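Local coordinates for protein aminotransferase AspB (Helicobacter pylori 26695, PDB 3EZS) that probably acts as a pyridoxal 5'-phosphate-dependent aminotransferase, moving amino groups between amino acids and 2-oxo acids, at residues I78-E82 against N83-S87; R169-L173 against E174-S178; P206-L209 against E210-M213; S233-P236 against G237-S240; A255-Y259 against L260-S264. All blocks are in the same frame, centred on the assembly; numbering follows the deposited sequence.

Contact 1: I78-E82 against N83-S87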
loop_
_atom_site.group_PDB
_atom_site.type_symbol
_atom_site.label_atom_id
_atom_site.label_comp_id
_atom_site.label_asym_id
_atom_site.label_seq_id
_atom_site.Cartn_x
_atom_site.Cartn_y
_atom_site.Cartn_z
ATOM N N ILE A 78 -14.495 1.994 24.867
ATOM C CA ILE A 78 -15.509 2.094 23.829
ATOM C C ILE A 78 -15.531 0.754 23.108
ATOM O O ILE A 78 -14.479 0.203 22.789
ATOM C CB ILE A 78 -15.180 3.214 22.830
ATOM C CG1 ILE A 78 -15.431 4.578 23.466
ATOM C CG2 ILE A 78 -16.030 3.107 21.583
ATOM C CD1 ILE A 78 -14.915 5.728 22.625
ATOM N N GLU A 79 -16.727 0.229 22.856
ATOM C CA GLU A 79 -16.872 -1.033 22.155
ATOM C C GLU A 79 -17.276 -0.721 20.744
ATOM O O GLU A 79 -18.436 -0.439 20.465
ATOM C CB GLU A 79 -17.902 -1.915 22.850
ATOM C CG GLU A 79 -17.925 -3.343 22.341
ATOM C CD GLU A 79 -18.407 -4.341 23.398
ATOM O OE1 GLU A 79 -19.203 -3.958 24.289
ATOM O OE2 GLU A 79 -17.969 -5.513 23.336
ATOM N N LEU A 80 -16.302 -0.737 19.852
ATOM C CA LEU A 80 -16.550 -0.468 18.460
ATOM C C LEU A 80 -17.285 -1.627 17.821
ATOM O O LEU A 80 -16.986 -2.796 18.083
ATOM C CB LEU A 80 -15.251 -0.220 17.712
ATOM C CG LEU A 80 -14.469 1.052 18.068
ATOM C CD1 LEU A 80 -13.096 0.971 17.435
ATOM C CD2 LEU A 80 -15.221 2.355 17.653
ATOM N N LYS A 81 -18.263 -1.281 16.982
ATOM C CA LYS A 81 -19.029 -2.248 16.228
ATOM C C LYS A 81 -18.159 -2.734 15.061
ATOM O O LYS A 81 -17.167 -2.094 14.711
ATOM C CB LYS A 81 -20.343 -1.616 15.758
ATOM C CG LYS A 81 -21.228 -1.225 16.945
ATOM C CD LYS A 81 -22.431 -0.403 16.574
ATOM C CE LYS A 81 -23.230 -0.037 17.823
ATOM N NZ LYS A 81 -22.528 0.938 18.702
ATOM N N GLU A 82 -18.531 -3.859 14.470
ATOM C CA GLU A 82 -17.755 -4.449 13.393
ATOM C C GLU A 82 -17.539 -3.585 12.159
ATOM O O GLU A 82 -16.509 -3.708 11.521
ATOM C CB GLU A 82 -18.347 -5.815 13.004
ATOM C CG GLU A 82 -18.228 -6.868 14.136
ATOM C CD GLU A 82 -18.827 -8.227 13.767
ATOM O OE1 GLU A 82 -19.320 -8.402 12.625
ATOM O OE2 GLU A 82 -18.822 -9.122 14.638
ATOM N N ASN A 83 -18.501 -2.732 11.823
ATOM C CA ASN A 83 -18.361 -1.836 10.672
ATOM C C ASN A 83 -17.792 -0.453 11.072
ATOM O O ASN A 83 -17.766 0.479 10.253
ATOM C CB ASN A 83 -19.685 -1.727 9.875
ATOM C CG ASN A 83 -20.869 -1.255 10.724
ATOM O OD1 ASN A 83 -20.762 -1.107 11.941
ATOM N ND2 ASN A 83 -22.009 -1.029 10.077
ATOM N N GLU A 84 -17.307 -0.334 12.310
ATOM C CA GLU A 84 -16.732 0.918 12.819
ATOM C C GLU A 84 -15.197 0.910 12.932
ATOM O O GLU A 84 -14.608 1.823 13.510
ATOM C CB GLU A 84 -17.389 1.299 14.156
ATOM C CG GLU A 84 -18.783 1.829 13.937
ATOM C CD GLU A 84 -19.565 2.086 15.196
ATOM O OE1 GLU A 84 -19.145 1.626 16.280
ATOM O OE2 GLU A 84 -20.635 2.734 15.069
ATOM N N LEU A 85 -14.552 -0.104 12.370
ATOM C CA LEU A 85 -13.088 -0.174 12.383
ATOM C C LEU A 85 -12.609 -0.890 11.138
ATOM O O LEU A 85 -13.139 -1.946 10.786
ATOM C CB LEU A 85 -12.591 -0.860 13.643
ATOM C CG LEU A 85 -11.070 -1.021 13.772
ATOM C CD1 LEU A 85 -10.638 -0.894 15.232
ATOM C CD2 LEU A 85 -10.578 -2.331 13.158
ATOM N N ILE A 86 -11.667 -0.271 10.436
ATOM C CA ILE A 86 -11.038 -0.867 9.258
ATOM C C ILE A 86 -9.546 -1.042 9.546
ATOM O O ILE A 86 -8.917 -0.116 10.048
ATOM C CB ILE A 86 -11.267 -0.014 7.967
ATOM C CG1 ILE A 86 -12.702 -0.206 7.435
ATOM C CG2 ILE A 86 -10.281 -0.401 6.847
ATOM C CD1 ILE A 86 -12.976 0.479 6.116
ATOM N N SER A 87 -9.007 -2.231 9.249
ATOM C CA SER A 87 -7.582 -2.551 9.426
ATOM C C SER A 87 -6.802 -1.959 8.259
ATOM O O SER A 87 -7.233 -2.091 7.095
ATOM C CB SER A 87 -7.351 -4.071 9.435
ATOM O OG SER A 87 -7.921 -4.714 10.566
HETATM O O HOH W 1 -19.714 1.851 19.038
HETATM O O HOH W 2 -14.040 -4.095 12.350
#
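A type I beta turn runs from Lys81 to Glu84 and leads the chain from the loop after helix 62-76 into strand 85-88, an outermost strand of the seven-stranded mixed sheet. Its defining bond joins Glu84 N to Lys81 O at 3.0 Å, and the helical-region backbone angles of Glu82 and Asn83 at the two corners fit the type. A second bond runs the other way: Lys81 N gives its hydrogen to Glu84 OE1 at 3.1 Å, nearly straight at 168°, but meets the oxygen 38° out of the carboxylate plane. Glu84 CG lies opposite its carbonyl carbon (chi1 -74°), and the extended chain beyond it lays the carboxylate back along Lys81. The two side chains therefore run alongside each other in one direction, with Lys81 CB 3.5 Å from Glu84 OE1. In the conformer described, one of two, the ammonium stops short of a salt bridge, Lys81 NZ being 4.2 Å from Glu84 OE1. One water donates to both Glu84 OE1 and Glu79 O, and in that conformer also accepts from Lys81 NZ. On the buried flank Leu80 crosses Leu85 at about a right angle, and Phe72 of helix 62-76 also packs on Leu80. At the start of the strand a second water donates to Glu82 O at 2.6 Å and to Leu85 O at 2.8 Å.

Contact 2: R169-L173 against E174-S178. With EDO (1,2-ethanediol), chain D.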
loop_
_atom_site.group_PDB
_atom_site.type_symbol
_atom_site.label_atom_id
_atom_site.label_comp_id
_atom_site.label_asym_id
_atom_site.label_seq_id
_atom_site.Cartn_x
_atom_site.Cartn_y
_atom_site.Cartn_z
ATOM N N ARG A 169 1.549 18.901 22.107
ATOM C CA ARG A 169 0.259 19.430 22.539
ATOM C C ARG A 169 -0.838 18.404 22.374
ATOM O O ARG A 169 -0.995 17.825 21.292
ATOM C CB ARG A 169 -0.106 20.680 21.744
ATOM C CG ARG A 169 -1.475 21.308 22.107
ATOM C CD ARG A 169 -1.515 21.884 23.525
ATOM N NE ARG A 169 -2.611 22.859 23.667
ATOM C CZ ARG A 169 -3.873 22.580 23.992
ATOM N NH1 ARG A 169 -4.277 21.344 24.219
ATOM N NH2 ARG A 169 -4.754 23.563 24.071
ATOM N N THR A 170 -1.591 18.205 23.459
ATOM C CA THR A 170 -2.663 17.219 23.519
ATOM C C THR A 170 -3.972 17.916 23.902
ATOM O O THR A 170 -4.046 18.624 24.895
ATOM C CB THR A 170 -2.294 16.068 24.510
ATOM O OG1 THR A 170 -1.177 15.356 23.978
ATOM C CG2 THR A 170 -3.432 15.063 24.715
ATOM N N LEU A 171 -4.993 17.712 23.094
ATOM C CA LEU A 171 -6.295 18.314 23.319
ATOM C C LEU A 171 -7.056 17.549 24.394
ATOM O O LEU A 171 -7.056 16.312 24.415
ATOM C CB LEU A 171 -7.094 18.308 22.024
ATOM C CG LEU A 171 -6.526 19.101 20.828
ATOM C CD1 LEU A 171 -7.430 18.923 19.623
ATOM C CD2 LEU A 171 -6.357 20.584 21.149
ATOM N N SER A 172 -7.700 18.293 25.282
ATOM C CA SER A 172 -8.478 17.717 26.357
ATOM C C SER A 172 -9.794 17.161 25.819
ATOM O O SER A 172 -10.177 17.410 24.679
ATOM C CB SER A 172 -8.785 18.794 27.397
ATOM O OG SER A 172 -9.716 19.732 26.872
ATOM N N LEU A 173 -10.497 16.423 26.667
ATOM C CA LEU A 173 -11.788 15.866 26.311
ATOM C C LEU A 173 -12.716 17.010 25.909
ATOM O O LEU A 173 -13.408 16.938 24.889
ATOM C CB LEU A 173 -12.365 15.092 27.506
ATOM C CG LEU A 173 -13.433 14.024 27.292
ATOM C CD1 LEU A 173 -13.010 12.995 26.247
ATOM C CD2 LEU A 173 -13.731 13.335 28.613
ATOM N N GLU A 174 -12.676 18.093 26.677
ATOM C CA GLU A 174 -13.541 19.246 26.438
ATOM C C GLU A 174 -13.224 19.939 25.116
ATOM O O GLU A 174 -14.123 20.386 24.412
ATOM C CB GLU A 174 -13.455 20.256 27.601
ATOM C CG GLU A 174 -14.015 19.774 28.949
ATOM C CD GLU A 174 -13.120 18.777 29.729
ATOM O OE1 GLU A 174 -11.935 18.536 29.366
ATOM O OE2 GLU A 174 -13.625 18.229 30.737
ATOM N N GLU A 175 -11.942 20.038 24.794
ATOM C CA GLU A 175 -11.497 20.626 23.529
ATOM C C GLU A 175 -11.972 19.779 22.364
ATOM O O GLU A 175 -12.461 20.316 21.375
ATOM C CB GLU A 175 -9.963 20.789 23.500
ATOM C CG GLU A 175 -9.511 21.867 24.450
ATOM C CD GLU A 175 -8.020 22.078 24.522
ATOM O OE1 GLU A 175 -7.248 21.145 24.838
ATOM O OE2 GLU A 175 -7.625 23.236 24.343
ATOM N N LEU A 176 -11.828 18.461 22.487
ATOM C CA LEU A 176 -12.258 17.528 21.433
ATOM C C LEU A 176 -13.769 17.590 21.238
ATOM O O LEU A 176 -14.255 17.490 20.116
ATOM C CB LEU A 176 -11.799 16.088 21.731
ATOM C CG LEU A 176 -10.271 15.782 21.746
ATOM C CD1 LEU A 176 -9.976 14.415 22.332
ATOM C CD2 LEU A 176 -9.640 15.892 20.376
ATOM N N ILE A 177 -14.502 17.766 22.329
ATOM C CA ILE A 177 -15.977 17.870 22.285
ATOM C C ILE A 177 -16.407 19.071 21.444
ATOM O O ILE A 177 -17.314 18.952 20.612
ATOM C CB ILE A 177 -16.590 17.926 23.705
ATOM C CG1 ILE A 177 -16.516 16.538 24.357
ATOM C CG2 ILE A 177 -18.062 18.372 23.654
ATOM C CD1 ILE A 177 -16.809 16.532 25.911
ATOM N N SER A 178 -15.726 20.210 21.638
ATOM C CA SER A 178 -16.001 21.421 20.855
ATOM C C SER A 178 -15.810 21.176 19.369
ATOM O O SER A 178 -16.629 21.609 18.565
ATOM C CB SER A 178 -15.103 22.580 21.277
ATOM O OG SER A 178 -15.363 22.963 22.612
HETATM C C1 EDO D . -2.790 19.859 19.028
HETATM O O1 EDO D . -3.185 18.613 19.628
HETATM C C2 EDO D . -3.509 20.007 17.695
HETATM O O2 EDO D . -3.417 18.812 16.943
#
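Glu175 OE1 is gripped by Arg169 NH1 and by Ser172 N, in a capping box that starts helix 173-186. Ser172 N reaches OE1 through the anti lone pair at 2.9 Å, while NH1 arrives on the syn side. In return Glu175 N donates to Ser172 OG, 3.1 Å away, so the N-cap serine and the glutamate three residues on bind each other's backbone. The hydroxyl sits between the serine's own N and carbonyl carbon (chi1 70°), which turns OG toward the amide it caps. Arg169 meets the carboxylate end-on, completing the salt bridge: Arg169 NH2 lies 2.9 Å from Glu175 OE2 and uses that oxygen's syn lone pair. The guanidinium and carboxylate planes are only 19° apart, a nearly coplanar two-nitrogen grip that fixes the rotation of both groups. Asp142 O and Thr144 OG1 take further hydrogens from Arg169, tying the helix start to another loop. Apart from these polar groups, Leu171 CD1 packs 3.8 Å from Leu176 CD2. Leu176 N continues the helix by donating to Ser172 O, while a 1,2-ethanediol, probably from the crystallisation liquor, donates from its O1 to Arg169 O at 2.9 Å.

Contact 3: P206-L209 against E210-M213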
loop_
_atom_site.group_PDB
_atom_site.type_symbol
_atom_site.label_atom_id
_atom_site.label_comp_id
_atom_site.label_asym_id
_atom_site.label_seq_id
_atom_site.Cartn_x
_atom_site.Cartn_y
_atom_site.Cartn_z
ATOM N N PRO A 206 -7.025 11.471 25.803
ATOM C CA PRO A 206 -8.301 10.964 25.334
ATOM C C PRO A 206 -8.392 10.805 23.815
ATOM O O PRO A 206 -7.740 11.548 23.059
ATOM C CB PRO A 206 -9.275 12.026 25.802
ATOM C CG PRO A 206 -8.476 13.295 25.850
ATOM C CD PRO A 206 -7.053 12.915 26.080
ATOM N N SER A 207 -9.165 9.816 23.370
ATOM C CA SER A 207 -9.451 9.670 21.938
ATOM C C SER A 207 -10.586 10.617 21.569
ATOM O O SER A 207 -11.443 10.915 22.381
ATOM C CB SER A 207 -9.892 8.260 21.589
ATOM O OG SER A 207 -10.306 8.175 20.238
ATOM N N LEU A 208 -10.581 11.074 20.329
ATOM C CA LEU A 208 -11.656 11.905 19.791
ATOM C C LEU A 208 -13.007 11.147 19.787
ATOM O O LEU A 208 -14.080 11.773 19.804
ATOM C CB LEU A 208 -11.261 12.382 18.365
ATOM C CG LEU A 208 -12.219 13.222 17.516
ATOM C CD1 LEU A 208 -12.649 14.527 18.233
ATOM C CD2 LEU A 208 -11.598 13.533 16.136
ATOM N N LEU A 209 -12.974 9.810 19.736
ATOM C CA LEU A 209 -14.231 9.028 19.791
ATOM C C LEU A 209 -14.854 9.062 21.192
ATOM O O LEU A 209 -16.088 8.882 21.346
ATOM C CB LEU A 209 -14.065 7.588 19.277
ATOM C CG LEU A 209 -13.576 7.377 17.832
ATOM C CD1 LEU A 209 -13.834 5.929 17.375
ATOM C CD2 LEU A 209 -14.239 8.346 16.858
ATOM N N GLU A 210 -14.039 9.312 22.214
ATOM C CA GLU A 210 -14.583 9.489 23.576
ATOM C C GLU A 210 -15.390 10.799 23.650
ATOM O O GLU A 210 -16.401 10.884 24.344
ATOM C CB GLU A 210 -13.476 9.545 24.622
ATOM C CG GLU A 210 -12.626 8.300 24.738
ATOM C CD GLU A 210 -11.573 8.444 25.854
ATOM O OE1 GLU A 210 -11.979 8.648 26.999
ATOM O OE2 GLU A 210 -10.353 8.340 25.594
ATOM N N ALA A 211 -14.913 11.821 22.946
ATOM C CA ALA A 211 -15.605 13.104 22.878
ATOM C C ALA A 211 -16.961 12.915 22.203
ATOM O O ALA A 211 -17.962 13.528 22.579
ATOM C CB ALA A 211 -14.734 14.136 22.111
ATOM N N CYS A 212 -16.972 12.054 21.193
ATOM C CA CYS A 212 -18.174 11.728 20.467
ATOM C C CYS A 212 -19.245 11.152 21.374
ATOM O O CYS A 212 -20.406 11.535 21.276
ATOM C CB CYS A 212 -17.860 10.750 19.328
ATOM S SG CYS A 212 -17.132 11.511 17.854
HETATM N N MSE A 213 -18.850 10.226 22.242
HETATM C CA MSE A 213 -19.764 9.596 23.180
HETATM C C MSE A 213 -20.388 10.646 24.107
HETATM O O MSE A 213 -21.581 10.580 24.404
HETATM C CB MSE A 213 -19.050 8.558 24.040
HETATM C CG MSE A 213 -18.381 7.420 23.300
HETATM SE SE MSE A 213 -19.535 6.373 22.187
HETATM C CE MSE A 213 -20.724 5.656 23.559
#
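Ser207 N and Glu210 OE2 form the shortest hydrogen bond between the segments, 2.9 Å long with an N-H...O angle of 164°. The amide approaches from above the carboxylate plane, 40° out of it. Glu210 N answers with a more bent bond to Ser207 O, and Ser207 OG caps Leu209 N at 3.2 Å; together Ser207 and Glu210 make a capping box at the start of helix 208-214. Ser207 OG is carried away from its own backbone N (chi1 173°), where it also bonds Glu194 OE1, and Leu208 N binds the other oxygen of that carboxylate. Glu210 runs out extended beyond CG, bringing OE2 to 3.3 Å from Pro206 CA. Leu208 O accepts from Cys212 N and Leu209 O from the selenomethionine Met213. Apolar contact between the segments is slight, as in the 4.4 Å from Leu208 CD1 to Ala211 CB. These side chains pack outward instead: Leu208 on Val223 and Val225, within the beta-alpha-beta unit of strand 189-193, this helix and strand 223-228, and Ala211 on Leu176 and Ile177 of neighbouring helix 173-186. Two carboxylates thus sit at the amino end of the helix, where its dipole would probably favour their negative charge.

Contact 4: S233-P236 against G237-S240. With PO4 (phosphate ion), chain C.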
loop_
_atom_site.group_PDB
_atom_site.type_symbol
_atom_site.label_atom_id
_atom_site.label_comp_id
_atom_site.label_asym_id
_atom_site.label_seq_id
_atom_site.Cartn_x
_atom_site.Cartn_y
_atom_site.Cartn_z
ATOM N N SER A 233 4.546 -0.665 19.959
ATOM C CA SER A 233 5.162 -1.985 20.128
ATOM C C SER A 233 6.558 -2.141 19.558
ATOM O O SER A 233 7.048 -3.255 19.460
ATOM C CB SER A 233 4.243 -3.029 19.493
ATOM O OG SER A 233 2.899 -2.888 19.951
ATOM N N SER A 234 7.224 -1.041 19.223
ATOM C CA SER A 234 8.563 -1.091 18.590
ATOM C C SER A 234 8.608 -2.140 17.467
ATOM O O SER A 234 9.550 -2.959 17.373
ATOM C CB SER A 234 9.661 -1.365 19.617
ATOM O OG SER A 234 9.695 -0.373 20.627
ATOM N N ALA A 235 7.572 -2.093 16.631
ATOM C CA ALA A 235 7.393 -3.008 15.516
ATOM C C ALA A 235 6.899 -2.279 14.268
ATOM O O ALA A 235 5.869 -2.678 13.723
ATOM C CB ALA A 235 6.380 -4.101 15.904
ATOM N N PRO A 236 7.616 -1.223 13.809
ATOM C CA PRO A 236 7.214 -0.498 12.598
ATOM C C PRO A 236 7.212 -1.382 11.359
ATOM O O PRO A 236 6.422 -1.142 10.464
ATOM C CB PRO A 236 8.278 0.602 12.464
ATOM C CG PRO A 236 9.461 0.069 13.188
ATOM C CD PRO A 236 8.857 -0.651 14.365
ATOM N N GLY A 237 8.041 -2.425 11.332
ATOM C CA GLY A 237 8.065 -3.348 10.193
ATOM C C GLY A 237 6.778 -4.124 9.930
ATOM O O GLY A 237 6.571 -4.617 8.822
ATOM N N LEU A 238 5.919 -4.258 10.940
ATOM C CA LEU A 238 4.663 -4.978 10.786
ATOM C C LEU A 238 3.663 -4.235 9.883
ATOM O O LEU A 238 2.818 -4.880 9.261
ATOM C CB LEU A 238 4.027 -5.295 12.160
ATOM C CG LEU A 238 4.731 -6.363 13.011
ATOM C CD1 LEU A 238 4.094 -6.474 14.380
ATOM C CD2 LEU A 238 4.746 -7.749 12.355
ATOM N N ARG A 239 3.786 -2.905 9.797
ATOM C CA ARG A 239 2.907 -2.058 8.993
ATOM C C ARG A 239 1.458 -2.346 9.366
ATOM O O ARG A 239 0.665 -2.778 8.535
ATOM C CB ARG A 239 3.117 -2.273 7.478
ATOM C CG ARG A 239 4.547 -2.289 6.979
ATOM C CD ARG A 239 5.381 -1.039 7.309
ATOM N NE ARG A 239 4.682 0.218 7.054
ATOM C CZ ARG A 239 4.337 1.147 7.946
ATOM N NH1 ARG A 239 4.621 1.051 9.239
ATOM N NH2 ARG A 239 3.693 2.219 7.513
ATOM N N SER A 240 1.129 -2.128 10.631
ATOM C CA SER A 240 -0.214 -2.352 11.134
ATOM C C SER A 240 -0.793 -1.108 11.803
ATOM O O SER A 240 -0.183 -0.499 12.677
ATOM C CB SER A 240 -0.265 -3.522 12.125
ATOM O OG SER A 240 -1.613 -3.750 12.516
HETATM P P PO4 C . 3.156 4.440 10.620
HETATM O O1 PO4 C . 1.923 3.856 11.253
HETATM O O2 PO4 C . 3.032 4.445 9.134
HETATM O O3 PO4 C . 4.334 3.602 10.969
HETATM O O4 PO4 C . 3.288 5.864 11.070
HETATM O O HOH W 3 3.291 -1.036 12.085
#
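Arg239 and Pro236 meet on the dense side of this buried bend, where two successive 3-10-type turns fold the chain back on itself. Leu238 N donates to Ala235 O at 3.2 Å and Arg239 N donates to Pro236 O at the same length, each from well above the carbonyl plane. Pro236 O takes a second hydrogen from Arg239 NH1 at 3.1 Å, this one in the carbonyl plane, on a lone pair, and within 7° of the guanidinium plane. The Arg239 chain is bent at both chi2 (-56°) and chi3 (-46°), and this double bend curls the chain back and brings the edge of the guanidinium to Pro236 O. Beside the turn Ala235 CB presses against Leu238 CD1 at 3.6 Å, with Ile268 and Ala271 of helix 266-277 against the same leucine. The other side is held more loosely, by water: one molecule accepts from Ser240 N at 2.8 Å and reaches Ala235 O with a weak bond of 3.5 Å. Two bonds leave the guanidinium for a phosphate ion, probably from the crystallisation liquor: Arg239 NH2 to phosphate O2 at 2.8 Å and Arg239 NH1 to phosphate O3 at 3.1 Å. Ser228 OG, Ser230 OG and the amides of Ser91 and Arg92 also bind the anion, and Thr263 of the second subunit takes a weak bond from Arg239 NE. Such a cluster of arginine, serines and a helix amino end is consistent with the cofactor-phosphate site of fold-type I pyridoxal phosphate enzymes.

Contact 5: A255-Y259 against L260-S264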
loop_
_atom_site.group_PDB
_atom_site.type_symbol
_atom_site.label_atom_id
_atom_site.label_comp_id
_atom_site.label_asym_id
_atom_site.label_seq_id
_atom_site.Cartn_x
_atom_site.Cartn_y
_atom_site.Cartn_z
ATOM N N ALA A 255 -14.843 -0.508 0.264
ATOM C CA ALA A 255 -14.992 -0.800 -1.176
ATOM C C ALA A 255 -13.872 -0.139 -1.989
ATOM O O ALA A 255 -13.356 -0.726 -2.934
ATOM C CB ALA A 255 -16.376 -0.346 -1.694
ATOM N N PHE A 256 -13.499 1.083 -1.624
ATOM C CA PHE A 256 -12.408 1.776 -2.303
ATOM C C PHE A 256 -11.086 1.015 -2.079
ATOM O O PHE A 256 -10.323 0.800 -2.996
ATOM C CB PHE A 256 -12.344 3.230 -1.813
ATOM C CG PHE A 256 -11.142 4.020 -2.308
ATOM C CD1 PHE A 256 -10.964 4.278 -3.658
ATOM C CD2 PHE A 256 -10.229 4.559 -1.408
ATOM C CE1 PHE A 256 -9.869 5.030 -4.111
ATOM C CE2 PHE A 256 -9.143 5.331 -1.853
ATOM C CZ PHE A 256 -8.965 5.566 -3.196
ATOM N N ARG A 257 -10.862 0.561 -0.853
ATOM C CA ARG A 257 -9.638 -0.152 -0.499
ATOM C C ARG A 257 -9.441 -1.495 -1.211
ATOM O O ARG A 257 -8.313 -1.998 -1.290
ATOM C CB ARG A 257 -9.561 -0.335 1.017
ATOM C CG ARG A 257 -9.242 0.952 1.786
ATOM C CD ARG A 257 -9.072 0.688 3.300
ATOM N NE ARG A 257 -7.864 -0.080 3.570
ATOM C CZ ARG A 257 -6.640 0.444 3.710
ATOM N NH1 ARG A 257 -6.431 1.742 3.614
ATOM N NH2 ARG A 257 -5.612 -0.352 3.927
ATOM N N ALA A 258 -10.528 -2.074 -1.718
ATOM C CA ALA A 258 -10.460 -3.328 -2.475
ATOM C C ALA A 258 -9.513 -3.194 -3.660
ATOM O O ALA A 258 -8.852 -4.148 -4.010
ATOM C CB ALA A 258 -11.871 -3.747 -2.965
ATOM N N TYR A 259 -9.448 -1.991 -4.244
ATOM C CA TYR A 259 -8.629 -1.683 -5.421
ATOM C C TYR A 259 -7.166 -1.276 -5.182
ATOM O O TYR A 259 -6.350 -1.327 -6.107
ATOM C CB TYR A 259 -9.268 -0.501 -6.160
ATOM C CG TYR A 259 -10.650 -0.761 -6.686
ATOM C CD1 TYR A 259 -10.841 -1.347 -7.941
ATOM C CD2 TYR A 259 -11.769 -0.428 -5.934
ATOM C CE1 TYR A 259 -12.117 -1.590 -8.435
ATOM C CE2 TYR A 259 -13.054 -0.659 -6.411
ATOM C CZ TYR A 259 -13.230 -1.239 -7.664
ATOM O OH TYR A 259 -14.514 -1.485 -8.138
ATOM N N LEU A 260 -6.842 -0.862 -3.964
ATOM C CA LEU A 260 -5.548 -0.253 -3.683
ATOM C C LEU A 260 -4.339 -1.169 -3.501
ATOM O O LEU A 260 -3.218 -0.713 -3.706
ATOM C CB LEU A 260 -5.676 0.639 -2.450
ATOM C CG LEU A 260 -6.776 1.705 -2.461
ATOM C CD1 LEU A 260 -6.829 2.349 -1.086
ATOM C CD2 LEU A 260 -6.541 2.737 -3.555
ATOM N N GLY A 261 -4.548 -2.422 -3.101
ATOM C CA GLY A 261 -3.443 -3.365 -2.923
ATOM C C GLY A 261 -2.557 -3.128 -1.709
ATOM O O GLY A 261 -1.348 -3.440 -1.740
ATOM N N TYR A 262 -3.137 -2.566 -0.649
ATOM C CA TYR A 262 -2.427 -2.372 0.618
ATOM C C TYR A 262 -2.618 -3.616 1.503
ATOM O O TYR A 262 -3.298 -3.559 2.536
ATOM C CB TYR A 262 -2.935 -1.140 1.374
ATOM C CG TYR A 262 -2.496 0.208 0.840
ATOM C CD1 TYR A 262 -1.213 0.684 1.087
ATOM C CD2 TYR A 262 -3.384 1.035 0.147
ATOM C CE1 TYR A 262 -0.810 1.921 0.632
ATOM C CE2 TYR A 262 -2.993 2.293 -0.303
ATOM C CZ TYR A 262 -1.697 2.732 -0.054
ATOM O OH TYR A 262 -1.288 3.982 -0.494
ATOM N N THR A 263 -1.997 -4.728 1.111
ATOM C CA THR A 263 -2.157 -5.990 1.834
ATOM C C THR A 263 -0.834 -6.480 2.424
ATOM O O THR A 263 0.253 -6.022 2.054
ATOM C CB THR A 263 -2.771 -7.055 0.930
ATOM O OG1 THR A 263 -1.913 -7.247 -0.182
ATOM C CG2 THR A 263 -4.168 -6.608 0.410
ATOM N N SER A 264 -0.956 -7.419 3.355
ATOM C CA SER A 264 0.167 -7.929 4.121
ATOM C C SER A 264 0.040 -9.445 4.322
ATOM O O SER A 264 -1.063 -9.967 4.415
ATOM C CB SER A 264 0.137 -7.213 5.471
ATOM O OG SER A 264 1.349 -7.346 6.159
HETATM O O HOH W 4 -5.906 -2.139 -0.106
HETATM O O HOH W 5 -5.778 -3.115 2.623
HETATM O O HOH W 6 -6.457 -4.488 -2.732
#
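Leu260 lies over one face of the Phe256 ring near the end of helix 247-257. Its CD2 stands 4.2 Å from the ring centroid and 26° off the normal, a CH-pi contact. Two torsions arrange it: Phe256 CG lies anti to its backbone N (chi1 173°), and Leu260 CG lies opposite its own carbonyl carbon, so ring and methyls converge from residues four apart. The other methyl, CD1, touches Arg257 CG at 4.0 Å and lies in the plane of the Tyr262 ring, at its edge. Arg257 bends at chi3 and brings NH2 within 3.8 Å of Tyr262 CB; the two side chains cross at about a right angle, with guanidinium and ring planes 21° apart. The charge itself is paired with Glu93 in a salt bridge. Tyr262 is the centre of an inverse gamma turn; its ring stacks on Tyr262 of the second subunit, and its OH bonds Leu260 O there. The backbone changes over more loosely, Leu260 N reaching Arg257 O at 3.3 Å from well above the carbonyl plane. Three waters stitch the exit. One donates to Arg257 O at 2.7 Å and accepts from Tyr262 N, another bridges Ala258 O and Gly261 N, and the third accepts from Arg257 NH2 at 3.1 Å and donates to Tyr262 O. The chemistry is therefore divided: Leu260 fills the apolar side of the bend, against Phe256 and the aliphatic part of Arg257; water bridges several of these peptide groups, Ala258 O also accepting from Arg92 of the second subunit; and Tyr262 serves the dimer interface.

Contacts 2 and 3 lie side by side, 9 Å between centres, as two capped helix starts packed together: Leu176 CB is 3.5 Å from Ala211 CB. Contact 1 adjoins contact 3 through Ile78 CD1, 3.6 Å from Leu209 O, and meets contact 5 where Ile86 CG2 is 3.9 Å from Arg257 CD. Contact 4 is the one that binds the phosphate ion at the probable cofactor site; its nearest atoms are about 17 Å from contact 2 and about 15 Å from contact 3. Contacts 4 and 5 touch each other directly, Leu238 O lying 4.2 Å from Ser264 OG, and both also touch the second subunit, so the dimer interface runs close to the phosphate pocket.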